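DNA-(apurinic or apyrimidinic site) endonuclease 2 (Xenopus laevis, PDB 6WCD) cleaves DNA as a 3'-5' exonuclease and a weak apurinic/apyrimidinic endonuclease in base excision repair, the chain here being its catalytic domain. Local coordinates at residues L136-V141 with I179-V184; F239-R244 with I272-G277; V68-K73 with V120-R125. One frame throughout, in Å; residues are numbered along the deposited sequence.

Overall arrangement
From the N terminus, the chain meets the three contacts one after another, each loop closing before the next opens; none nests within another and none crosses. Contact 3 closes a loop of 46 residues by setting strand 68-72 of one sheet against strand 119-127 of the other. A hairpin leads from there into strand 133-142, and contact 1 pairs that strand with 177-181 after the crossover through helix 152-173. Contact 2 closes the last and shortest loop, 239-244 against 272-277. Strand 269-278 is also hydrogen-bonded to 177-181, which makes contacts 1 and 2 neighbours in one sheet. Contacts 2 and 3 lie farther apart, their centres about 18 Å from each other.

Contact 1 of 3, residues L136-V141 with I179-V184; sequences LTVINV and IILGDV
V138 and L181 meet most tightly: CG1 of V138 lies 3.5 Å from CD2 of L181. The same CD2 rests 3.3 Å from the carbonyl O of I139, because the L181 side chain is folded between its own backbone N and carbonyl carbon (chi1 70°) and its end swings back over the neighbouring strand. Beneath this packing runs a regular parallel ladder. I179 N donates to T137 O, I139 N to I179 O at 2.8 Å, L181 N to I139 O and V141 N to L181 O, all nearly straight. The segment axes diverge by only 16°. On the opposite face of the sheet I139 and I180 pack more loosely, CD1 of I139 being 4.2 Å from CG1 of I180. Past L181 the ladder slackens: D183 N still reaches V141 O at 3.1 Å, but with a more bent N-H...O angle of 143°. At G182 the chain turns a corner at backbone angles where a side chain would collide with V141 O and the preceding carbonyl. The turn leads D183 away from the strand pair into the active site, where it is the proton donor/acceptor and its OD2 takes a hydrogen bond from N7. N140, on the V138 face, is held by Q33 and T70. The pair forms the two strands of a right-handed beta-alpha-beta crossover, with helix 152-173 over I139 and I180, C31 of strand 29-33 against V138 and L181, and strand 119-127 beside 133-142 and strand 269-278 beside 177-181, extending the sheet beyond the pair.

Contact 2 of 3, residues F239-R244 with I272-G277; sequences FYDSFR and IDYILG
S242 grips the carbonyl O of I275 twice. S242 N donates to I275 O over 3.1 Å, and S242 OG to the same O over 2.7 Å, the hydroxyl arriving tilted from the carbonyl plane. The second bond depends on the serine torsion: OG sits between its own backbone N and carbonyl carbon (chi1 66°), which points it at the facing strand, against CB of I275. S289 is a further partner of this hydroxyl. D241, the N-cap of helix 242-246, extends its carboxylate with CG anti to the backbone N (chi1 -178°), past the Y274 ring. There OD2 of D241 lies 3.5 Å from CE1 of Y274, at the ring edge and near its plane, while the carboxylate itself is turned 61° from the ring. OD2 also forms a salt bridge with R271. OD1 of D241 accepts a bond from a water at 2.7 Å, and this water in turn accepts from F243 N and I275 N, linking the cap to the helix start and to the facing strand. With an alanine here, R271 is likely to lose its acidic mate and the water the acceptor that orients it. Towards the other end the strands pair antiparallel: Y240 N donates to G277 O at 2.8 Å and G277 N returns a bond to Y240 O. CD2 of L276 packs 3.7 Å from CA of D241. The F239 ring is stacked on F214, and CD2 of F239 comes to 3.5 Å from C of G277. The arrangement is a short edge strand passing directly into a capped helix, added to the DNase I-like sheet beside the strand that carries D273, a residue probably important for catalysis.

Contact 3 of 3, residues V68-K73 with V120-R125; sequences VATFCK and VLTQHR
Strands 68-72 and 120-125 run in nearly the same direction, 22° apart, but their axes stay 7.5 Å from each other and no hydrogen bond joins them directly, so side chains make the contact. V68 and V120 slide past each other in opposite directions, CG2 of V68 lying 3.7 Å from CG1 of V120. That CG1 also comes 3.5 Å from OG1 of T70, since V120 tucks it between its own backbone N and carbonyl carbon (chi1 66°). T70 and T122 then reach tip to tip, CG2 of T70 being 3.8 Å from OG1 of T122. Their hydroxyls are bridged by a water, 2.7 Å from OG1 of T70 and 3.0 Å from OG1 of T122, which also donates to V120 O. OG1 of T70 has a second partner in ND2 of N140. Within its own strand T122 OG1 shares a 2.8 Å hydrogen bond with NE2 of H124, either being a possible donor. With ND1 bonded to T76 O, both ring nitrogens of H124 are engaged and its rotation is fixed. C72 SG meets the edge of the H124 ring, in its plane and 3.8 Å from CE1 of H124. Through these side chains and one water the contact joins strands of the two sheets that pack face to face in the alpha/beta sandwich of the endonuclease/exonuclease/phosphatase (DNase I-like) fold.

Contact 1 of 3, residues L136-V141 with I179-V184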
loop_
_atom_site.group_PDB
_atom_site.type_symbol
_atom_site.label_atom_id
_atom_site.label_comp_id
_atom_site.label_asym_id
_atom_site.label_seq_id
_atom_site.Cartn_x
_atom_site.Cartn_y
_atom_site.Cartn_z
ATOM N N LEU A 136 -11.499 -9.710 2.849
ATOM C CA LEU A 136 -10.103 -9.272 2.916
ATOM C C LEU A 136 -10.058 -7.808 2.530
ATOM O O LEU A 136 -10.457 -7.437 1.415
ATOM C CB LEU A 136 -9.261 -10.071 1.956
ATOM C CG LEU A 136 -7.850 -9.606 1.769
ATOM C CD1 LEU A 136 -7.045 -9.786 3.044
ATOM C CD2 LEU A 136 -7.153 -10.389 0.642
ATOM N N THR A 137 -9.579 -6.968 3.443
ATOM C CA THR A 137 -9.405 -5.563 3.141
ATOM C C THR A 137 -7.937 -5.280 2.904
ATOM O O THR A 137 -7.097 -5.621 3.741
ATOM C CB THR A 137 -9.945 -4.694 4.272
ATOM O OG1 THR A 137 -11.326 -4.972 4.475
ATOM C CG2 THR A 137 -9.868 -3.218 3.897
ATOM N N VAL A 138 -7.615 -4.671 1.758
ATOM C CA VAL A 138 -6.278 -4.294 1.350
ATOM C C VAL A 138 -6.116 -2.792 1.525
ATOM O O VAL A 138 -6.866 -1.999 0.926
ATOM C CB VAL A 138 -6.046 -4.717 -0.113
ATOM C CG1 VAL A 138 -4.728 -4.240 -0.592
ATOM C CG2 VAL A 138 -6.180 -6.208 -0.267
ATOM N N ILE A 139 -5.168 -2.386 2.372
ATOM C CA ILE A 139 -4.899 -1.002 2.662
ATOM C C ILE A 139 -3.563 -0.665 2.040
ATOM O O ILE A 139 -2.538 -1.131 2.527
ATOM C CB ILE A 139 -4.852 -0.768 4.165
ATOM C CG1 ILE A 139 -6.113 -1.324 4.828
ATOM C CG2 ILE A 139 -4.688 0.715 4.472
ATOM C CD1 ILE A 139 -6.183 -1.103 6.362
ATOM N N ASN A 140 -3.586 0.145 0.997
ATOM C CA ASN A 140 -2.423 0.483 0.167
ATOM C C ASN A 140 -1.964 1.877 0.598
ATOM O O ASN A 140 -2.710 2.850 0.421
ATOM C CB ASN A 140 -2.852 0.447 -1.298
ATOM C CG ASN A 140 -1.817 0.958 -2.258
ATOM O OD1 ASN A 140 -0.693 1.225 -1.853
ATOM N ND2 ASN A 140 -2.193 1.108 -3.521
ATOM N N VAL A 141 -0.762 1.990 1.187
ATOM C CA VAL A 141 -0.307 3.252 1.812
ATOM C C VAL A 141 1.034 3.714 1.301
ATOM O O VAL A 141 1.942 2.914 1.011
ATOM C CB VAL A 141 -0.259 3.169 3.345
ATOM C CG1 VAL A 141 -1.610 2.915 3.910
ATOM C CG2 VAL A 141 0.681 2.057 3.845
ATOM N N ILE A 179 -4.786 -6.772 4.994
ATOM C CA ILE A 179 -3.411 -6.605 4.539
ATOM C C ILE A 179 -3.119 -5.121 4.472
ATOM O O ILE A 179 -3.937 -4.355 3.960
ATOM C CB ILE A 179 -3.185 -7.254 3.169
ATOM C CG1 ILE A 179 -3.102 -8.736 3.287
ATOM C CG2 ILE A 179 -1.915 -6.685 2.515
ATOM C CD1 ILE A 179 -3.112 -9.467 1.908
ATOM N N ILE A 180 -1.995 -4.711 5.024
ATOM C CA ILE A 180 -1.459 -3.354 4.879
ATOM C C ILE A 180 -0.218 -3.510 4.036
ATOM O O ILE A 180 0.709 -4.235 4.432
ATOM C CB ILE A 180 -1.122 -2.687 6.198
ATOM C CG1 ILE A 180 -2.328 -2.597 7.114
ATOM C CG2 ILE A 180 -0.572 -1.256 5.893
ATOM C CD1 ILE A 180 -1.973 -2.303 8.526
ATOM N N LEU A 181 -0.158 -2.858 2.886
ATOM C CA LEU A 181 1.038 -2.932 2.084
ATOM C C LEU A 181 1.441 -1.597 1.551
ATOM O O LEU A 181 0.617 -0.677 1.428
ATOM C CB LEU A 181 0.866 -3.937 0.986
ATOM C CG LEU A 181 -0.083 -3.624 -0.149
ATOM C CD1 LEU A 181 -0.234 -4.886 -0.983
ATOM C CD2 LEU A 181 -1.423 -3.245 0.233
ATOM N N GLY A 182 2.713 -1.458 1.304
ATOM C CA GLY A 182 3.187 -0.253 0.673
ATOM C C GLY A 182 4.449 0.217 1.310
ATOM O O GLY A 182 5.209 -0.561 1.882
ATOM N N ASP A 183 4.723 1.506 1.129
ATOM C CA ASP A 183 5.966 2.153 1.494
ATOM C C ASP A 183 5.735 2.751 2.860
ATOM O O ASP A 183 5.073 3.795 3.007
ATOM C CB ASP A 183 6.375 3.209 0.488
ATOM C CG ASP A 183 7.658 3.924 0.845
ATOM O OD1 ASP A 183 8.223 3.729 1.983
ATOM O OD2 ASP A 183 8.143 4.719 -0.016
ATOM N N VAL A 184 6.169 2.012 3.867
ATOM C CA VAL A 184 6.035 2.479 5.255
ATOM C C VAL A 184 7.092 3.495 5.624
ATOM O O VAL A 184 6.931 4.256 6.604
ATOM C CB VAL A 184 6.035 1.213 6.140
ATOM C CG1 VAL A 184 6.081 1.544 7.600
ATOM C CG2 VAL A 184 4.816 0.369 5.845
#

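Contact 2 of 3, residues F239-R244 with I272-G277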
loop_
_atom_site.group_PDB
_atom_site.type_symbol
_atom_site.label_atom_id
_atom_site.label_comp_id
_atom_site.label_asym_id
_atom_site.label_seq_id
_atom_site.Cartn_x
_atom_site.Cartn_y
_atom_site.Cartn_z
ATOM N N PHE A 239 -0.465 -7.749 13.610
ATOM C CA PHE A 239 -0.027 -7.902 12.219
ATOM C C PHE A 239 1.347 -8.528 12.156
ATOM O O PHE A 239 2.194 -8.292 13.012
ATOM C CB PHE A 239 -0.048 -6.533 11.530
ATOM C CG PHE A 239 -1.432 -6.033 11.255
ATOM C CD1 PHE A 239 -2.162 -5.330 12.216
ATOM C CD2 PHE A 239 -2.050 -6.348 10.090
ATOM C CE1 PHE A 239 -3.516 -4.946 11.935
ATOM C CE2 PHE A 239 -3.351 -5.953 9.812
ATOM C CZ PHE A 239 -4.092 -5.290 10.763
ATOM N N TYR A 240 1.588 -9.357 11.137
ATOM C CA TYR A 240 2.899 -9.903 10.879
ATOM C C TYR A 240 3.479 -9.275 9.600
ATOM O O TYR A 240 2.773 -9.090 8.606
ATOM C CB TYR A 240 2.859 -11.415 10.649
ATOM C CG TYR A 240 2.651 -12.302 11.832
ATOM C CD1 TYR A 240 2.869 -11.852 13.121
ATOM C CD2 TYR A 240 2.296 -13.637 11.643
ATOM C CE1 TYR A 240 2.699 -12.681 14.196
ATOM C CE2 TYR A 240 2.136 -14.484 12.715
ATOM C CZ TYR A 240 2.338 -14.004 13.992
ATOM O OH TYR A 240 2.173 -14.836 15.072
ATOM N N ASP A 241 4.783 -9.053 9.636
ATOM C CA ASP A 241 5.618 -8.740 8.469
ATOM C C ASP A 241 5.803 -10.018 7.657
ATOM O O ASP A 241 6.566 -10.912 8.048
ATOM C CB ASP A 241 6.939 -8.199 8.991
ATOM C CG ASP A 241 7.920 -7.775 7.912
ATOM O OD1 ASP A 241 7.749 -8.080 6.718
ATOM O OD2 ASP A 241 8.936 -7.145 8.294
ATOM N N SER A 242 5.067 -10.152 6.568
ATOM C CA SER A 242 5.000 -11.468 5.929
ATOM C C SER A 242 6.343 -11.878 5.367
ATOM O O SER A 242 6.668 -13.060 5.341
ATOM C CB SER A 242 3.917 -11.472 4.837
ATOM O OG SER A 242 4.192 -10.614 3.713
ATOM N N PHE A 243 7.111 -10.938 4.818
ATOM C CA PHE A 243 8.418 -11.311 4.317
ATOM C C PHE A 243 9.226 -12.023 5.390
ATOM O O PHE A 243 9.869 -13.037 5.122
ATOM C CB PHE A 243 9.197 -10.100 3.817
ATOM C CG PHE A 243 10.592 -10.421 3.314
ATOM C CD1 PHE A 243 10.798 -11.157 2.162
ATOM C CD2 PHE A 243 11.704 -9.987 3.993
ATOM C CE1 PHE A 243 12.067 -11.520 1.758
ATOM C CE2 PHE A 243 12.953 -10.302 3.597
ATOM C CZ PHE A 243 13.160 -11.063 2.477
ATOM N N ARG A 244 9.213 -11.504 6.631
ATOM C CA ARG A 244 10.027 -12.109 7.669
ATOM C C ARG A 244 9.400 -13.351 8.272
ATOM O O ARG A 244 10.103 -14.161 8.881
ATOM C CB ARG A 244 10.303 -11.068 8.770
ATOM C CG ARG A 244 11.258 -10.021 8.323
ATOM C CD ARG A 244 12.639 -10.558 7.967
ATOM N NE ARG A 244 13.499 -9.461 7.517
ATOM C CZ ARG A 244 14.640 -9.626 6.854
ATOM N NH1 ARG A 244 15.039 -10.819 6.462
ATOM N NH2 ARG A 244 15.335 -8.560 6.506
ATOM N N ILE A 272 11.972 -0.991 3.139
ATOM C CA ILE A 272 10.944 -0.090 3.672
ATOM C C ILE A 272 9.582 -0.364 3.033
ATOM O O ILE A 272 8.610 0.376 3.329
ATOM C CB ILE A 272 11.330 1.399 3.538
ATOM C CG1 ILE A 272 11.620 1.767 2.072
ATOM C CG2 ILE A 272 12.480 1.737 4.504
ATOM C CD1 ILE A 272 11.755 3.265 1.865
ATOM N N ASP A 273 9.486 -1.372 2.200
ATOM C CA ASP A 273 8.248 -1.805 1.559
ATOM C C ASP A 273 7.842 -3.159 2.121
ATOM O O ASP A 273 8.637 -4.107 2.163
ATOM C CB ASP A 273 8.507 -1.869 0.076
ATOM C CG ASP A 273 8.880 -0.498 -0.491
ATOM O OD1 ASP A 273 7.945 0.376 -0.632
ATOM O OD2 ASP A 273 10.077 -0.222 -0.773
ATOM N N TYR A 274 6.594 -3.245 2.541
ATOM C CA TYR A 274 6.079 -4.340 3.307
ATOM C C TYR A 274 4.768 -4.842 2.769
ATOM O O TYR A 274 3.985 -4.118 2.156
ATOM C CB TYR A 274 5.820 -3.912 4.763
ATOM C CG TYR A 274 6.991 -3.417 5.538
ATOM C CD1 TYR A 274 7.597 -4.218 6.462
ATOM C CD2 TYR A 274 7.414 -2.116 5.446
ATOM C CE1 TYR A 274 8.624 -3.769 7.259
ATOM C CE2 TYR A 274 8.465 -1.669 6.197
ATOM C CZ TYR A 274 9.046 -2.473 7.119
ATOM O OH TYR A 274 10.068 -2.054 7.945
ATOM N N ILE A 275 4.502 -6.141 3.065
ATOM C CA ILE A 275 3.164 -6.727 2.982
ATOM C C ILE A 275 2.856 -7.256 4.368
ATOM O O ILE A 275 3.396 -8.282 4.810
ATOM C CB ILE A 275 3.045 -7.813 1.896
ATOM C CG1 ILE A 275 3.362 -7.185 0.548
ATOM C CG2 ILE A 275 1.664 -8.440 1.965
ATOM C CD1 ILE A 275 3.450 -8.183 -0.608
ATOM N N LEU A 276 2.035 -6.528 5.112
ATOM C CA LEU A 276 1.669 -6.891 6.477
ATOM C C LEU A 276 0.301 -7.532 6.444
ATOM O O LEU A 276 -0.565 -7.134 5.670
ATOM C CB LEU A 276 1.638 -5.634 7.373
ATOM C CG LEU A 276 2.865 -4.740 7.320
ATOM C CD1 LEU A 276 2.533 -3.538 8.204
ATOM C CD2 LEU A 276 4.112 -5.464 7.716
ATOM N N GLY A 277 0.102 -8.585 7.214
ATOM C CA GLY A 277 -1.212 -9.212 7.272
ATOM C C GLY A 277 -1.544 -9.544 8.705
ATOM O O GLY A 277 -0.663 -9.748 9.532
HETATM O O HOH W 1 6.636 -7.832 4.274
#

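Contact 3 of 3, residues V68-K73 with V120-R125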
loop_
_atom_site.group_PDB
_atom_site.type_symbol
_atom_site.label_atom_id
_atom_site.label_comp_id
_atom_site.label_asym_id
_atom_site.label_seq_id
_atom_site.Cartn_x
_atom_site.Cartn_y
_atom_site.Cartn_z
ATOM N N VAL A 68 -1.608 7.048 -4.681
ATOM C CA VAL A 68 -1.590 5.590 -4.594
ATOM C C VAL A 68 -2.701 5.055 -5.483
ATOM O O VAL A 68 -3.691 5.734 -5.782
ATOM C CB VAL A 68 -1.786 5.050 -3.173
ATOM C CG1 VAL A 68 -0.596 5.436 -2.287
ATOM C CG2 VAL A 68 -3.089 5.491 -2.568
ATOM N N ALA A 69 -2.503 3.814 -5.973
ATOM C CA ALA A 69 -3.472 3.190 -6.863
ATOM C C ALA A 69 -3.446 1.704 -6.615
ATOM O O ALA A 69 -2.398 1.094 -6.474
ATOM C CB ALA A 69 -3.178 3.455 -8.334
ATOM N N THR A 70 -4.633 1.084 -6.636
ATOM C CA THR A 70 -4.783 -0.362 -6.610
ATOM C C THR A 70 -5.459 -0.813 -7.879
ATOM O O THR A 70 -6.548 -0.313 -8.229
ATOM C CB THR A 70 -5.574 -0.783 -5.378
ATOM O OG1 THR A 70 -4.803 -0.443 -4.234
ATOM C CG2 THR A 70 -5.864 -2.266 -5.365
ATOM N N PHE A 71 -4.786 -1.705 -8.594
ATOM C CA PHE A 71 -5.253 -2.282 -9.840
ATOM C C PHE A 71 -5.677 -3.718 -9.573
ATOM O O PHE A 71 -4.903 -4.504 -9.045
ATOM C CB PHE A 71 -4.157 -2.261 -10.910
ATOM C CG PHE A 71 -3.861 -0.922 -11.460
ATOM C CD1 PHE A 71 -2.981 -0.073 -10.824
ATOM C CD2 PHE A 71 -4.452 -0.541 -12.626
ATOM C CE1 PHE A 71 -2.726 1.254 -11.411
ATOM C CE2 PHE A 71 -4.225 0.695 -13.185
ATOM C CZ PHE A 71 -3.368 1.561 -12.572
ATOM N N CYS A 72 -6.883 -4.052 -9.989
ATOM C CA CYS A 72 -7.451 -5.376 -9.788
ATOM C C CYS A 72 -7.771 -6.044 -11.121
ATOM O O CYS A 72 -8.331 -5.420 -12.010
ATOM C CB CYS A 72 -8.745 -5.264 -8.970
ATOM S SG CYS A 72 -8.521 -4.526 -7.391
ATOM N N LYS A 73 -7.432 -7.338 -11.273
ATOM C CA LYS A 73 -7.955 -8.095 -12.378
ATOM C C LYS A 73 -9.453 -8.363 -12.183
ATOM O O LYS A 73 -10.011 -8.138 -11.114
ATOM C CB LYS A 73 -7.174 -9.401 -12.534
ATOM C CG LYS A 73 -5.734 -9.190 -12.950
ATOM C CD LYS A 73 -5.015 -10.473 -13.340
ATOM C CE LYS A 73 -3.677 -10.144 -14.000
ATOM N NZ LYS A 73 -2.815 -11.371 -14.137
ATOM N N VAL A 120 -5.444 4.075 -0.154
ATOM C CA VAL A 120 -6.651 3.600 -0.812
ATOM C C VAL A 120 -6.923 2.202 -0.263
ATOM O O VAL A 120 -5.996 1.412 -0.029
ATOM C CB VAL A 120 -6.547 3.671 -2.353
ATOM C CG1 VAL A 120 -5.550 2.752 -2.887
ATOM C CG2 VAL A 120 -7.928 3.450 -3.006
ATOM N N LEU A 121 -8.176 1.954 0.017
ATOM C CA LEU A 121 -8.648 0.686 0.589
ATOM C C LEU A 121 -9.569 -0.010 -0.389
ATOM O O LEU A 121 -10.485 0.607 -0.948
ATOM C CB LEU A 121 -9.412 0.879 1.897
ATOM C CG LEU A 121 -8.524 1.272 3.081
ATOM C CD1 LEU A 121 -7.955 2.644 2.972
ATOM C CD2 LEU A 121 -9.327 1.096 4.378
ATOM N N THR A 122 -9.335 -1.319 -0.590
ATOM C CA THR A 122 -10.232 -2.136 -1.409
ATOM C C THR A 122 -10.613 -3.362 -0.586
ATOM O O THR A 122 -9.798 -3.867 0.188
ATOM C CB THR A 122 -9.603 -2.523 -2.760
ATOM O OG1 THR A 122 -8.350 -3.167 -2.600
ATOM C CG2 THR A 122 -9.393 -1.329 -3.710
ATOM N N GLN A 123 -11.864 -3.790 -0.708
ATOM C CA GLN A 123 -12.348 -4.913 0.076
ATOM C C GLN A 123 -12.826 -5.993 -0.869
ATOM O O GLN A 123 -13.619 -5.730 -1.768
ATOM C CB GLN A 123 -13.451 -4.435 1.016
ATOM C CG GLN A 123 -13.899 -5.412 2.023
ATOM C CD GLN A 123 -14.767 -4.720 3.057
ATOM O OE1 GLN A 123 -15.970 -4.558 2.847
ATOM N NE2 GLN A 123 -14.160 -4.277 4.152
ATOM N N HIS A 124 -12.346 -7.219 -0.628
ATOM C CA HIS A 124 -12.463 -8.349 -1.534
ATOM C C HIS A 124 -13.057 -9.518 -0.764
ATOM O O HIS A 124 -12.577 -9.859 0.319
ATOM C CB HIS A 124 -11.071 -8.740 -2.058
ATOM C CG HIS A 124 -10.305 -7.595 -2.650
ATOM N ND1 HIS A 124 -10.304 -7.308 -3.993
ATOM C CD2 HIS A 124 -9.566 -6.623 -2.058
ATOM C CE1 HIS A 124 -9.597 -6.204 -4.199
ATOM N NE2 HIS A 124 -9.131 -5.776 -3.054
ATOM N N ARG A 125 -14.006 -10.219 -1.342
ATOM C CA ARG A 125 -14.418 -11.469 -0.710
ATOM C C ARG A 125 -13.463 -12.576 -1.149
ATOM O O ARG A 125 -13.016 -12.613 -2.304
ATOM C CB ARG A 125 -15.836 -11.812 -1.102
ATOM C CG ARG A 125 -16.868 -10.845 -0.527
ATOM C CD ARG A 125 -16.997 -10.952 1.027
ATOM N NE ARG A 125 -18.070 -11.876 1.420
ATOM C CZ ARG A 125 -18.351 -12.252 2.670
ATOM N NH1 ARG A 125 -19.361 -13.079 2.895
ATOM N NH2 ARG A 125 -17.638 -11.826 3.698
HETATM O O HOH W 2 -6.237 -1.186 -2.012
#